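Local atomic coordinates of congerin-2 (Conger myriaster, PDB entry 1IS3), a protein that binds beta-galactosides such as lactose as a homodimeric galectin of the conger eel, though its physiological role is not yet known. Residues A[3-13]-A[115-123]. Residues are numbered along the deposited sequence; the frame is centred on the assembly and turned at random.
Sequences RAEVRNIPFKL and DAAFNLIYL. With MES (2-(N-morpholino)-ethanesulfonic acid), chain C.
At the edge of one subunit's galectin beta-sandwich, residues 3-13 pair antiparallel with residues 115-123, and Glu5, Val6 and Arg7 extend the sheet into a strand of the second subunit. Val6 N donates to Ile121 O at 2.9 Å, and Ile121 N returns the bond to Val6 O. Between Arg7 and Phe11 the register slips by two residues, a beta bulge; pairing resumes with Phe11 N bonded to Phe118 O (2.9 Å, N-H...O 173°). On the face carrying Val6, Phe11, Phe118 and Ile121, Phe11 CB meets Ile121 CD1 at 4.1 Å, and Phe92 packs edge-to-face with both phenylalanine rings. On the face of Glu5, Arg7, Leu120 and Tyr122, Glu5 OE2 forms salt bridges with Arg3 NE (3.0 Å) and Arg7 NH2 (3.1 Å) from opposite sides of the carboxylate plane. Leu120 CD1 lies over one guanidinium face, 3.8 Å from Arg7 NH2. Arg3 CG sits between its backbone N and carbonyl carbon (chi1 65°), and the extended chain crosses Tyr122, bringing Arg3 CD to 3.4 Å from Tyr122 CD1. MES, probably from the crystallisation liquor, donates a hydrogen bond from N4 to Tyr122 OH (2.7 Å). Two arginines on one oxygen would stabilise its negative charge and probably hold the carboxylate beside the dimer interface.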
loop_
_atom_site.group_PDB
_atom_site.type_symbol
_atom_site.label_atom_id
_atom_site.label_comp_id
_atom_site.label_asym_id
_atom_site.label_seq_id
_atom_site.Cartn_x
_atom_site.Cartn_y
_atom_site.Cartn_z
ATOM N N ARG A 3 6.364 -10.118 -3.095
ATOM C CA ARG A 3 5.563 -9.348 -4.033
ATOM C C ARG A 3 5.237 -8.005 -3.376
ATOM O O ARG A 3 5.378 -7.804 -2.156
ATOM C CB ARG A 3 4.298 -10.128 -4.372
ATOM C CG ARG A 3 3.397 -10.323 -3.198
ATOM C CD ARG A 3 2.300 -11.264 -3.536
ATOM N NE ARG A 3 1.638 -11.453 -2.286
ATOM C CZ ARG A 3 1.911 -12.482 -1.471
ATOM N NH1 ARG A 3 1.251 -12.521 -0.324
ATOM N NH2 ARG A 3 2.724 -13.503 -1.765
ATOM N N ALA A 4 4.798 -7.111 -4.236
ATOM C CA ALA A 4 4.477 -5.791 -3.815
ATOM C C ALA A 4 3.002 -5.896 -3.479
ATOM O O ALA A 4 2.194 -6.359 -4.292
ATOM C CB ALA A 4 4.727 -4.850 -4.970
ATOM N N GLU A 5 2.592 -5.500 -2.292
ATOM C CA GLU A 5 1.179 -5.568 -1.920
ATOM C C GLU A 5 0.727 -4.430 -0.997
ATOM O O GLU A 5 1.540 -3.786 -0.304
ATOM C CB GLU A 5 0.911 -6.920 -1.270
ATOM C CG GLU A 5 1.606 -7.263 0.009
ATOM C CD GLU A 5 1.566 -8.745 0.361
ATOM O OE1 GLU A 5 2.361 -9.125 1.215
ATOM O OE2 GLU A 5 0.799 -9.531 -0.203
ATOM N N VAL A 6 -0.575 -4.146 -1.065
ATOM C CA VAL A 6 -1.218 -3.153 -0.207
ATOM C C VAL A 6 -2.280 -4.040 0.440
ATOM O O VAL A 6 -3.125 -4.607 -0.273
ATOM C CB VAL A 6 -1.860 -2.017 -1.053
ATOM C CG1 VAL A 6 -2.570 -1.068 -0.084
ATOM C CG2 VAL A 6 -0.815 -1.268 -1.908
ATOM N N ARG A 7 -2.273 -4.200 1.750
ATOM C CA ARG A 7 -3.119 -5.142 2.447
ATOM C C ARG A 7 -3.833 -4.438 3.585
ATOM O O ARG A 7 -3.254 -3.663 4.351
ATOM C CB ARG A 7 -2.238 -6.275 2.984
ATOM C CG ARG A 7 -2.991 -7.320 3.771
ATOM C CD ARG A 7 -1.959 -8.303 4.342
ATOM N NE ARG A 7 -1.269 -9.076 3.307
ATOM C CZ ARG A 7 -1.798 -10.210 2.783
ATOM N NH1 ARG A 7 -2.991 -10.679 3.195
ATOM N NH2 ARG A 7 -1.156 -10.889 1.809
ATOM N N ASN A 8 -5.125 -4.722 3.655
ATOM C CA ASN A 8 -6.039 -4.253 4.701
ATOM C C ASN A 8 -6.244 -2.749 4.757
ATOM O O ASN A 8 -6.563 -2.153 5.792
ATOM C CB ASN A 8 -5.581 -4.803 6.099
ATOM C CG ASN A 8 -5.712 -6.327 6.181
ATOM O OD1 ASN A 8 -4.932 -7.081 6.782
ATOM N ND2 ASN A 8 -6.772 -6.905 5.648
ATOM N N ILE A 9 -6.123 -2.117 3.603
ATOM C CA ILE A 9 -6.546 -0.764 3.444
ATOM C C ILE A 9 -7.656 -0.957 2.401
ATOM O O ILE A 9 -7.372 -1.109 1.198
ATOM C CB ILE A 9 -5.395 0.134 2.919
ATOM C CG1 ILE A 9 -4.185 0.048 3.877
ATOM C CG2 ILE A 9 -5.930 1.566 2.777
ATOM C CD1 ILE A 9 -2.898 0.741 3.393
ATOM N N PRO A 10 -8.920 -0.996 2.827
ATOM C CA PRO A 10 -10.030 -1.383 1.968
ATOM C C PRO A 10 -10.128 -0.564 0.680
ATOM O O PRO A 10 -10.178 0.666 0.741
ATOM C CB PRO A 10 -11.254 -1.245 2.861
ATOM C CG PRO A 10 -10.693 -1.457 4.268
ATOM C CD PRO A 10 -9.390 -0.686 4.189
ATOM N N PHE A 11 -10.146 -1.216 -0.496
ATOM C CA PHE A 11 -10.413 -0.565 -1.787
ATOM C C PHE A 11 -11.926 -0.749 -1.987
ATOM O O PHE A 11 -12.435 -1.828 -2.280
ATOM C CB PHE A 11 -9.616 -1.266 -2.884
ATOM C CG PHE A 11 -9.804 -0.745 -4.312
ATOM C CD1 PHE A 11 -10.270 0.548 -4.599
ATOM C CD2 PHE A 11 -9.455 -1.584 -5.379
ATOM C CE1 PHE A 11 -10.370 0.981 -5.921
ATOM C CE2 PHE A 11 -9.555 -1.151 -6.709
ATOM C CZ PHE A 11 -10.009 0.125 -6.967
ATOM N N LYS A 12 -12.654 0.324 -1.732
ATOM C CA LYS A 12 -14.112 0.347 -1.723
ATOM C C LYS A 12 -14.672 1.017 -2.961
ATOM O O LYS A 12 -13.987 1.763 -3.672
ATOM C CB LYS A 12 -14.596 1.101 -0.468
ATOM C CG LYS A 12 -14.066 0.348 0.751
ATOM C CD LYS A 12 -14.025 1.290 1.897
ATOM C CE LYS A 12 -15.437 1.449 2.382
ATOM N NZ LYS A 12 -15.749 2.867 2.573
ATOM N N LEU A 13 -15.946 0.690 -3.195
ATOM C CA LEU A 13 -16.779 1.285 -4.233
ATOM C C LEU A 13 -16.593 2.795 -4.263
ATOM O O LEU A 13 -16.736 3.490 -3.241
ATOM C CB LEU A 13 -18.208 0.931 -3.900
ATOM C CG LEU A 13 -19.161 0.173 -4.818
ATOM C CD1 LEU A 13 -18.658 -1.153 -5.313
ATOM C CD2 LEU A 13 -20.386 -0.136 -3.953
ATOM N N ASP A 115 -18.853 -7.776 -5.441
ATOM C CA ASP A 115 -18.183 -7.285 -4.238
ATOM C C ASP A 115 -18.123 -5.765 -4.146
ATOM O O ASP A 115 -18.013 -5.064 -5.144
ATOM C CB ASP A 115 -16.754 -7.815 -4.167
ATOM C CG ASP A 115 -16.646 -9.313 -3.901
ATOM O OD1 ASP A 115 -15.888 -10.000 -4.588
ATOM O OD2 ASP A 115 -17.315 -9.799 -3.004
ATOM N N ALA A 116 -18.147 -5.212 -2.928
ATOM C CA ALA A 116 -18.104 -3.774 -2.783
ATOM C C ALA A 116 -16.816 -3.226 -2.152
ATOM O O ALA A 116 -16.614 -2.014 -2.071
ATOM C CB ALA A 116 -19.296 -3.307 -1.936
ATOM N N ALA A 117 -15.935 -4.116 -1.703
ATOM C CA ALA A 117 -14.662 -3.721 -1.085
ATOM C C ALA A 117 -13.673 -4.874 -1.261
ATOM O O ALA A 117 -14.112 -6.054 -1.292
ATOM C CB ALA A 117 -14.846 -3.474 0.409
ATOM N N PHE A 118 -12.363 -4.577 -1.350
ATOM C CA PHE A 118 -11.326 -5.604 -1.506
ATOM C C PHE A 118 -10.219 -5.264 -0.532
ATOM O O PHE A 118 -9.858 -4.080 -0.432
ATOM C CB PHE A 118 -10.723 -5.605 -2.924
ATOM C CG PHE A 118 -11.783 -5.901 -3.959
ATOM C CD1 PHE A 118 -12.277 -7.214 -4.098
ATOM C CD2 PHE A 118 -12.318 -4.858 -4.717
ATOM C CE1 PHE A 118 -13.322 -7.456 -4.997
ATOM C CE2 PHE A 118 -13.362 -5.120 -5.617
ATOM C CZ PHE A 118 -13.856 -6.407 -5.747
ATOM N N ASN A 119 -9.684 -6.279 0.146
ATOM C CA ASN A 119 -8.620 -6.016 1.092
ATOM C C ASN A 119 -7.203 -6.344 0.662
ATOM O O ASN A 119 -6.266 -6.226 1.483
ATOM C CB ASN A 119 -8.933 -6.732 2.408
ATOM C CG ASN A 119 -9.808 -5.838 3.299
ATOM O OD1 ASN A 119 -10.452 -4.862 2.905
ATOM N ND2 ASN A 119 -9.929 -6.148 4.576
ATOM N N LEU A 120 -6.982 -6.715 -0.596
ATOM C CA LEU A 120 -5.633 -7.024 -1.049
ATOM C C LEU A 120 -5.431 -6.572 -2.503
ATOM O O LEU A 120 -6.261 -6.874 -3.372
ATOM C CB LEU A 120 -5.368 -8.539 -0.952
ATOM C CG LEU A 120 -3.993 -9.020 -1.451
ATOM C CD1 LEU A 120 -2.916 -8.441 -0.548
ATOM C CD2 LEU A 120 -3.889 -10.524 -1.431
ATOM N N ILE A 121 -4.375 -5.822 -2.758
ATOM C CA ILE A 121 -3.997 -5.417 -4.091
ATOM C C ILE A 121 -2.556 -5.891 -4.205
ATOM O O ILE A 121 -1.781 -5.585 -3.290
ATOM C CB ILE A 121 -4.095 -3.891 -4.208
ATOM C CG1 ILE A 121 -5.531 -3.438 -4.100
ATOM C CG2 ILE A 121 -3.501 -3.461 -5.527
ATOM C CD1 ILE A 121 -5.605 -2.235 -3.147
ATOM N N TYR A 122 -2.112 -6.643 -5.219
ATOM C CA TYR A 122 -0.717 -6.986 -5.314
ATOM C C TYR A 122 -0.298 -7.157 -6.759
ATOM O O TYR A 122 -1.126 -7.422 -7.651
ATOM C CB TYR A 122 -0.390 -8.277 -4.559
ATOM C CG TYR A 122 -0.898 -9.614 -5.098
ATOM C CD1 TYR A 122 -0.065 -10.408 -5.893
ATOM C CD2 TYR A 122 -2.142 -10.097 -4.714
ATOM C CE1 TYR A 122 -0.463 -11.686 -6.283
ATOM C CE2 TYR A 122 -2.545 -11.385 -5.110
ATOM C CZ TYR A 122 -1.702 -12.182 -5.892
ATOM O OH TYR A 122 -2.094 -13.478 -6.246
ATOM N N LEU A 123 1.000 -7.014 -6.958
ATOM C CA LEU A 123 1.620 -7.224 -8.261
ATOM C C LEU A 123 2.439 -8.489 -8.135
ATOM O O LEU A 123 3.124 -8.684 -7.117
ATOM C CB LEU A 123 2.543 -6.039 -8.633
ATOM C CG LEU A 123 3.247 -6.132 -9.990
ATOM C CD1 LEU A 123 3.021 -4.896 -10.856
ATOM C CD2 LEU A 123 4.712 -6.339 -9.697
HETATM O O1 MES C . -2.397 -15.883 -9.387
HETATM C C2 MES C . -2.415 -16.451 -8.065
HETATM C C3 MES C . -0.996 -16.500 -7.506
HETATM N N4 MES C . -0.488 -15.191 -7.640
HETATM C C5 MES C . -0.374 -14.617 -8.910
HETATM C C6 MES C . -1.788 -14.580 -9.488
HETATM C C7 MES C . 0.936 -15.078 -7.411
HETATM C C8 MES C . 1.177 -15.228 -5.927
HETATM S S MES C . 2.910 -14.885 -5.489
HETATM O O1S MES C . 2.896 -15.213 -4.094
HETATM O O2S MES C . 3.032 -13.475 -5.654
HETATM O O3S MES C . 3.894 -15.587 -6.284
#